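Local coordinates for protein probable arabinosyltransferase B (Mycobacterium tuberculosis H37Rv, PDB 7BVF) that is a membrane enzyme that polymerises arabinose into the arabinan of cell-wall arabinogalactan, at residues A[883-887]-A[917-921]. Sequence-based numbering, arbitrary orientation.
Sequences IAGNS and VPDDL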
loop_
_atom_site.group_PDB
_atom_site.type_symbol
_atom_site.label_atom_id
_atom_site.label_comp_id
_atom_site.label_asym_id
_atom_site.label_seq_id
_atom_site.Cartn_x
_atom_site.Cartn_y
_atom_site.Cartn_z
ATOM N N ILE A 883 14.109 0.227 -27.525
ATOM C CA ILE A 883 15.354 -0.383 -27.968
ATOM C C ILE A 883 15.740 -1.491 -26.996
ATOM O O ILE A 883 15.475 -1.406 -25.793
ATOM C CB ILE A 883 16.482 0.669 -28.089
ATOM C CG1 ILE A 883 16.018 1.840 -28.954
ATOM C CG2 ILE A 883 17.739 0.064 -28.673
ATOM C CD1 ILE A 883 17.018 2.944 -29.085
ATOM N N ALA A 884 16.362 -2.540 -27.528
ATOM C CA ALA A 884 16.779 -3.697 -26.747
ATOM C C ALA A 884 18.270 -3.602 -26.451
ATOM O O ALA A 884 19.085 -3.536 -27.376
ATOM C CB ALA A 884 16.470 -4.993 -27.492
ATOM N N GLY A 885 18.622 -3.611 -25.169
ATOM C CA GLY A 885 20.014 -3.536 -24.773
ATOM C C GLY A 885 20.193 -3.942 -23.331
ATOM O O GLY A 885 19.237 -3.989 -22.554
ATOM N N ASN A 886 21.443 -4.225 -22.976
ATOM C CA ASN A 886 21.769 -4.697 -21.641
ATOM C C ASN A 886 21.894 -3.533 -20.666
ATOM O O ASN A 886 22.026 -2.371 -21.055
ATOM C CB ASN A 886 23.075 -5.486 -21.648
ATOM C CG ASN A 886 23.085 -6.587 -22.676
ATOM O OD1 ASN A 886 22.203 -7.442 -22.695
ATOM N ND2 ASN A 886 24.087 -6.575 -23.544
ATOM N N SER A 887 21.866 -3.867 -19.380
ATOM C CA SER A 887 22.067 -2.905 -18.308
ATOM C C SER A 887 22.169 -3.664 -16.997
ATOM O O SER A 887 21.812 -4.842 -16.912
ATOM C CB SER A 887 20.931 -1.886 -18.233
ATOM O OG SER A 887 19.769 -2.456 -17.662
ATOM N N VAL A 917 25.667 -4.980 -29.046
ATOM C CA VAL A 917 24.396 -4.664 -28.399
ATOM C C VAL A 917 24.638 -3.524 -27.420
ATOM O O VAL A 917 25.579 -3.599 -26.621
ATOM C CB VAL A 917 23.801 -5.890 -27.680
ATOM C CG1 VAL A 917 22.470 -5.547 -27.045
ATOM C CG2 VAL A 917 23.636 -7.027 -28.663
ATOM N N PRO A 918 23.842 -2.460 -27.456
ATOM C CA PRO A 918 24.144 -1.274 -26.649
ATOM C C PRO A 918 23.988 -1.527 -25.158
ATOM O O PRO A 918 23.484 -2.556 -24.709
ATOM C CB PRO A 918 23.121 -0.250 -27.145
ATOM C CG PRO A 918 22.027 -1.061 -27.724
ATOM C CD PRO A 918 22.697 -2.232 -28.347
ATOM N N ASP A 919 24.446 -0.547 -24.384
ATOM C CA ASP A 919 24.277 -0.504 -22.934
ATOM C C ASP A 919 23.450 0.736 -22.615
ATOM O O ASP A 919 23.998 1.810 -22.375
ATOM C CB ASP A 919 25.619 -0.450 -22.207
ATOM C CG ASP A 919 26.408 -1.730 -22.328
ATOM O OD1 ASP A 919 25.805 -2.815 -22.224
ATOM O OD2 ASP A 919 27.640 -1.651 -22.517
ATOM N N ASP A 920 22.134 0.593 -22.614
ATOM C CA ASP A 920 21.271 1.697 -22.232
ATOM C C ASP A 920 20.811 1.541 -20.791
ATOM O O ASP A 920 20.677 0.430 -20.277
ATOM C CB ASP A 920 20.061 1.826 -23.160
ATOM C CG ASP A 920 19.268 0.545 -23.297
ATOM O OD1 ASP A 920 18.425 0.482 -24.213
ATOM O OD2 ASP A 920 19.478 -0.398 -22.511
ATOM N N LEU A 921 20.577 2.676 -20.140
ATOM C CA LEU A 921 20.138 2.695 -18.755
ATOM C C LEU A 921 18.642 2.904 -18.612
ATOM O O LEU A 921 18.038 2.363 -17.682
ATOM C CB LEU A 921 20.866 3.799 -17.986
ATOM C CG LEU A 921 22.345 3.991 -18.309
ATOM C CD1 LEU A 921 22.915 5.096 -17.458
ATOM C CD2 LEU A 921 23.117 2.708 -18.105
#
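Asn886 and Pro918 join two loops that carry no regular secondary structure, an example of how one backbone hydrogen bond, with side chains packing alongside, can fasten irregular chains together. Asn886 N donates to Pro918 O over 3.2 Å; the N-H...O angle is 144°, and the donor lies somewhat tilted from the carbonyl plane. Beside this bond the CA-H of Asp919 points at Asn886 O, with CA and O 3.5 Å apart, and Gly885 passes closely enough for its CA to lie 3.6 Å from Pro918 O.

Asp920 extends its side chain toward the other loop. From its CB, CG stands between the backbone N and the carbonyl carbon (chi1 54°), which turns the carboxylate toward 883-887. There the two oxygens part: OD1 comes to 3.8 Å from Ile883 O, while OD2 lies 3.6 Å from Gly885 O and a similar distance from Asn886 O. All of these neighbours are carbonyl oxygens, so they would not be expected to stabilise its negative charge; the side chain also touches Arg930, outside the two loops.

On the far side of Gly885, Val917 CG1, anti to its backbone N, rests 3.9 Å from Gly885 CA and also meets Asn886 ND2, the two side chains crossing at about a right angle.

Within the EmbC C-terminal domain, the loop 883-887 follows strand 874-881, and the loop 917-921 precedes strand 932-935, which pairs antiparallel with 874-881 at an edge of the sheet; Ile883 and Asp920 touch Leu932, and Pro918 packs on Phe934 of that edge strand.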